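Local coordinates for Cbs-cp12 (Microcystis aeruginosa PCC 7806, PDB 5NMU), which joins a pair of CBS domains to a CP12 domain in a hexameric assembly and probably takes part in redox regulation of photosynthesis, at residues Met78-Gly90 with Leu97-Gln110. Sequence-based numbering, arbitrary orientation.
Sequences MAKPCVVVNPELG and LFAQTRIRRAPVIQ
A single parallel beta bridge joins Val85 to Val108, and the side chains beside it pack onto the end of helix 91-101. The contact lies in the second CBS domain, largely buried. Val85 N donates to Pro107 O (3.0 Å). Val85 O takes the return bond from Ile109 N at 2.9 Å. The same oxygen also meets Val108 CA in a CA-H...O contact of 3.2 Å.

On the helix side, Val83 and Leu97 meet tip to tip, Val83 CG1 lying 3.6 Å from Leu97 CD2. A chi1 of 170° sets this methyl opposite the backbone N of Val83. Ile103 comes in obliquely, its CD1 3.7 Å from Val83 CB. Val85 CG2 rests on Ala106 CB at 3.8 Å and also touches Phe98 CE1. Thr101 OG1 bonds back to Leu97 O, above its carbonyl plane, while Thr101 N reaches that oxygen from the opposite face. Past the bridge, Pro87 CB packs on Val108 CG1 at 3.9 Å. One water donates to both Val83 O and Arg105 O.

Tyr60 of the third subunit packs on Phe98. Strand 113-119 pairs antiparallel with 105-110. The arrangement is the beta-alpha-beta crossover of a CBS motif, here with its first strand reduced to one bridge.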
loop_
_atom_site.group_PDB
_atom_site.type_symbol
_atom_site.label_atom_id
_atom_site.label_comp_id
_atom_site.label_asym_id
_atom_site.label_seq_id
_atom_site.Cartn_x
_atom_site.Cartn_y
_atom_site.Cartn_z
ATOM N N MET A 78 15.211 12.055 -4.163
ATOM C CA MET A 78 14.192 12.847 -4.814
ATOM C C MET A 78 13.204 12.008 -5.586
ATOM O O MET A 78 13.476 10.847 -5.903
ATOM C CB MET A 78 14.831 13.835 -5.777
ATOM C CG MET A 78 15.349 13.246 -7.079
ATOM S SD MET A 78 16.368 14.448 -7.931
ATOM C CE MET A 78 16.965 13.451 -9.315
ATOM N N ALA A 79 12.108 12.665 -5.958
ATOM C CA ALA A 79 11.150 12.147 -6.904
ATOM C C ALA A 79 11.303 12.893 -8.208
ATOM O O ALA A 79 11.088 14.063 -8.265
ATOM C CB ALA A 79 9.736 12.313 -6.363
ATOM N N LYS A 80 11.715 12.222 -9.263
ATOM C CA LYS A 80 11.966 12.907 -10.512
ATOM C C LYS A 80 11.719 11.885 -11.568
ATOM O O LYS A 80 12.334 10.842 -11.491
ATOM C CB LYS A 80 13.387 13.415 -10.633
ATOM C CG LYS A 80 13.644 14.176 -11.934
ATOM C CD LYS A 80 15.056 14.765 -12.016
ATOM C CE LYS A 80 15.368 15.333 -13.396
ATOM N NZ LYS A 80 16.408 16.388 -13.275
ATOM N N PRO A 81 10.835 12.148 -12.530
ATOM C CA PRO A 81 9.868 13.264 -12.486
ATOM C C PRO A 81 8.898 13.190 -11.314
ATOM O O PRO A 81 8.686 12.136 -10.748
ATOM C CB PRO A 81 9.026 13.077 -13.771
ATOM C CG PRO A 81 9.365 11.708 -14.290
ATOM C CD PRO A 81 10.373 11.051 -13.400
ATOM N N CYS A 82 8.287 14.305 -10.994
ATOM C CA CYS A 82 7.328 14.368 -9.906
ATOM C C CYS A 82 5.970 14.784 -10.436
ATOM O O CYS A 82 5.865 15.209 -11.568
ATOM C CB CYS A 82 7.856 15.300 -8.835
ATOM S SG CYS A 82 7.941 16.976 -9.388
ATOM N N VAL A 83 4.932 14.589 -9.641
ATOM C CA VAL A 83 3.589 15.082 -9.929
ATOM C C VAL A 83 3.679 16.564 -9.851
ATOM O O VAL A 83 4.249 17.100 -8.886
ATOM C CB VAL A 83 2.573 14.601 -8.872
ATOM C CG1 VAL A 83 1.229 15.274 -9.003
ATOM C CG2 VAL A 83 2.408 13.089 -8.936
ATOM N N VAL A 84 3.069 17.237 -10.826
ATOM C CA VAL A 84 3.060 18.689 -10.938
ATOM C C VAL A 84 1.594 19.199 -10.992
ATOM O O VAL A 84 0.671 18.461 -11.343
ATOM C CB VAL A 84 3.865 19.186 -12.172
ATOM C CG1 VAL A 84 5.189 18.432 -12.322
ATOM C CG2 VAL A 84 3.052 19.112 -13.457
ATOM N N VAL A 85 1.430 20.470 -10.636
ATOM C CA VAL A 85 0.143 21.131 -10.545
ATOM C C VAL A 85 0.155 22.343 -11.521
ATOM O O VAL A 85 1.064 23.173 -11.442
ATOM C CB VAL A 85 -0.108 21.614 -9.098
ATOM C CG1 VAL A 85 -1.335 22.537 -9.032
ATOM C CG2 VAL A 85 -0.321 20.424 -8.170
ATOM N N ASN A 86 -0.848 22.390 -12.432
ATOM C CA ASN A 86 -1.155 23.523 -13.359
ATOM C C ASN A 86 -1.620 24.695 -12.488
ATOM O O ASN A 86 -2.440 24.461 -11.599
ATOM C CB ASN A 86 -2.286 23.044 -14.368
ATOM C CG ASN A 86 -2.784 24.120 -15.375
ATOM O OD1 ASN A 86 -2.820 25.369 -15.147
ATOM N ND2 ASN A 86 -3.246 23.611 -16.528
ATOM N N PRO A 87 -1.126 25.945 -12.729
ATOM C CA PRO A 87 -1.518 27.092 -11.896
ATOM C C PRO A 87 -3.016 27.341 -11.820
ATOM O O PRO A 87 -3.472 27.772 -10.763
ATOM C CB PRO A 87 -0.806 28.258 -12.538
ATOM C CG PRO A 87 -0.604 27.839 -13.964
ATOM C CD PRO A 87 -0.186 26.389 -13.781
ATOM N N GLU A 88 -3.767 27.037 -12.903
ATOM C CA GLU A 88 -5.221 27.223 -12.969
ATOM C C GLU A 88 -6.083 26.139 -12.311
ATOM O O GLU A 88 -7.323 26.277 -12.192
ATOM C CB GLU A 88 -5.657 27.365 -14.450
ATOM C CG GLU A 88 -5.000 28.578 -15.088
ATOM C CD GLU A 88 -5.569 28.926 -16.469
ATOM O OE1 GLU A 88 -5.508 28.078 -17.384
ATOM O OE2 GLU A 88 -6.113 30.030 -16.614
ATOM N N LEU A 89 -5.444 25.072 -11.852
ATOM C CA LEU A 89 -6.182 23.943 -11.296
ATOM C C LEU A 89 -6.919 24.384 -10.048
ATOM O O LEU A 89 -6.326 24.931 -9.117
ATOM C CB LEU A 89 -5.255 22.755 -10.991
ATOM C CG LEU A 89 -5.924 21.422 -10.611
ATOM C CD1 LEU A 89 -6.766 20.913 -11.794
ATOM C CD2 LEU A 89 -4.892 20.366 -10.264
ATOM N N GLY A 90 -8.219 24.169 -10.064
ATOM C CA GLY A 90 -9.058 24.489 -8.939
ATOM C C GLY A 90 -8.584 23.734 -7.683
ATOM O O GLY A 90 -8.130 22.586 -7.722
ATOM N N LEU A 97 -6.022 15.348 -6.414
ATOM C CA LEU A 97 -4.752 14.849 -6.939
ATOM C C LEU A 97 -3.840 14.312 -5.814
ATOM O O LEU A 97 -3.214 13.234 -5.943
ATOM C CB LEU A 97 -3.992 15.982 -7.676
ATOM C CG LEU A 97 -2.665 15.655 -8.361
ATOM C CD1 LEU A 97 -2.800 14.578 -9.410
ATOM C CD2 LEU A 97 -1.998 16.872 -8.974
ATOM N N PHE A 98 -3.686 15.135 -4.774
ATOM C CA PHE A 98 -2.774 14.823 -3.671
ATOM C C PHE A 98 -3.260 13.549 -2.966
ATOM O O PHE A 98 -2.454 12.669 -2.702
ATOM C CB PHE A 98 -2.647 15.979 -2.702
ATOM C CG PHE A 98 -1.781 17.122 -3.177
ATOM C CD1 PHE A 98 -1.185 17.149 -4.441
ATOM C CD2 PHE A 98 -1.601 18.200 -2.345
ATOM C CE1 PHE A 98 -0.392 18.233 -4.833
ATOM C CE2 PHE A 98 -0.819 19.278 -2.707
ATOM C CZ PHE A 98 -0.221 19.308 -3.960
ATOM N N ALA A 99 -4.571 13.442 -2.735
ATOM C CA ALA A 99 -5.161 12.243 -2.116
ATOM C C ALA A 99 -4.931 10.993 -2.955
ATOM O O ALA A 99 -4.532 9.978 -2.422
ATOM C CB ALA A 99 -6.649 12.441 -1.846
ATOM N N GLN A 100 -5.105 11.110 -4.269
ATOM C CA GLN A 100 -5.011 9.977 -5.165
ATOM C C GLN A 100 -3.596 9.513 -5.422
ATOM O O GLN A 100 -3.415 8.325 -5.692
ATOM C CB GLN A 100 -5.579 10.277 -6.559
ATOM C CG GLN A 100 -7.093 10.409 -6.604
ATOM C CD GLN A 100 -7.589 10.878 -7.971
ATOM O OE1 GLN A 100 -8.757 10.738 -8.268
ATOM N NE2 GLN A 100 -6.704 11.465 -8.795
ATOM N N THR A 101 -2.653 10.442 -5.497
ATOM C CA THR A 101 -1.262 10.097 -5.666
ATOM C C THR A 101 -0.526 9.939 -4.303
ATOM O O THR A 101 0.609 9.562 -4.316
ATOM C CB THR A 101 -0.521 11.101 -6.600
ATOM O OG1 THR A 101 -0.442 12.402 -6.001
ATOM C CG2 THR A 101 -1.289 11.228 -7.964
ATOM N N ARG A 102 -1.169 10.259 -3.179
ATOM C CA ARG A 102 -0.595 10.157 -1.841
ATOM C C ARG A 102 0.638 11.010 -1.731
ATOM O O ARG A 102 1.645 10.498 -1.299
ATOM C CB ARG A 102 -0.211 8.713 -1.468
ATOM C CG ARG A 102 -1.290 7.633 -1.671
ATOM C CD ARG A 102 -2.119 7.356 -0.410
ATOM N NE ARG A 102 -3.490 7.913 -0.456
ATOM C CZ ARG A 102 -4.247 8.232 0.614
ATOM N NH1 ARG A 102 -3.787 8.123 1.898
ATOM N NH2 ARG A 102 -5.482 8.717 0.389
ATOM N N ILE A 103 0.575 12.273 -2.151
ATOM C CA ILE A 103 1.633 13.235 -1.901
ATOM C C ILE A 103 1.056 14.363 -1.099
ATOM O O ILE A 103 -0.157 14.459 -0.967
ATOM C CB ILE A 103 2.260 13.819 -3.176
ATOM C CG1 ILE A 103 1.185 14.499 -4.031
ATOM C CG2 ILE A 103 3.028 12.708 -3.921
ATOM C CD1 ILE A 103 1.747 15.126 -5.287
ATOM N N ARG A 104 1.920 15.202 -0.558
ATOM C CA ARG A 104 1.496 16.332 0.273
ATOM C C ARG A 104 1.925 17.659 -0.319
ATOM O O ARG A 104 1.570 18.712 0.237
ATOM C CB ARG A 104 2.024 16.160 1.693
ATOM C CG ARG A 104 1.322 14.972 2.371
ATOM C CD ARG A 104 2.132 14.315 3.423
ATOM N NE ARG A 104 3.453 13.854 2.937
ATOM C CZ ARG A 104 3.743 12.671 2.430
ATOM N NH1 ARG A 104 2.820 11.738 2.306
ATOM N NH2 ARG A 104 4.993 12.432 2.053
ATOM N N ARG A 105 2.572 17.635 -1.480
ATOM C CA ARG A 105 3.382 18.773 -1.932
ATOM C C ARG A 105 3.752 18.621 -3.426
ATOM O O ARG A 105 4.114 17.527 -3.835
ATOM C CB ARG A 105 4.680 18.599 -1.091
ATOM C CG ARG A 105 5.337 19.773 -0.675
ATOM C CD ARG A 105 6.383 19.373 0.374
ATOM N NE ARG A 105 5.742 18.906 1.578
ATOM C CZ ARG A 105 5.100 19.643 2.470
ATOM N NH1 ARG A 105 4.982 20.918 2.309
ATOM N NH2 ARG A 105 4.541 19.071 3.524
ATOM N N ALA A 106 3.672 19.682 -4.233
ATOM C CA ALA A 106 4.020 19.603 -5.681
ATOM C C ALA A 106 4.465 20.953 -6.225
ATOM O O ALA A 106 4.001 21.990 -5.762
ATOM C CB ALA A 106 2.861 19.060 -6.491
ATOM N N PRO A 107 5.402 20.952 -7.177
ATOM C CA PRO A 107 5.669 22.259 -7.842
ATOM C C PRO A 107 4.428 22.669 -8.626
ATOM O O PRO A 107 3.726 21.793 -9.152
ATOM C CB PRO A 107 6.805 21.951 -8.820
ATOM C CG PRO A 107 6.624 20.501 -9.125
ATOM C CD PRO A 107 6.151 19.850 -7.813
ATOM N N VAL A 108 4.173 23.969 -8.639
ATOM C CA VAL A 108 3.275 24.611 -9.578
ATOM C C VAL A 108 4.030 25.020 -10.837
ATOM O O VAL A 108 4.895 25.867 -10.791
ATOM C CB VAL A 108 2.535 25.810 -8.998
ATOM C CG1 VAL A 108 1.607 26.445 -10.076
ATOM C CG2 VAL A 108 1.713 25.381 -7.795
ATOM N N ILE A 109 3.640 24.389 -11.949
ATOM C CA ILE A 109 4.291 24.505 -13.228
ATOM C C ILE A 109 3.307 24.925 -14.364
ATOM O O ILE A 109 2.236 24.316 -14.560
ATOM C CB ILE A 109 4.894 23.148 -13.647
ATOM C CG1 ILE A 109 5.827 22.578 -12.574
ATOM C CG2 ILE A 109 5.673 23.301 -14.937
ATOM C CD1 ILE A 109 6.910 23.515 -12.177
ATOM N N GLN A 110 3.718 25.925 -15.136
ATOM C CA GLN A 110 2.987 26.381 -16.354
ATOM C C GLN A 110 3.938 26.103 -17.511
ATOM O O GLN A 110 4.984 26.741 -17.641
ATOM C CB GLN A 110 2.647 27.876 -16.238
ATOM C CG GLN A 110 1.879 28.517 -17.399
ATOM C CD GLN A 110 1.488 29.997 -17.122
ATOM O OE1 GLN A 110 1.227 30.382 -15.977
ATOM N NE2 GLN A 110 1.441 30.827 -18.175
HETATM O O HOH W 1 5.176 16.382 -6.404
#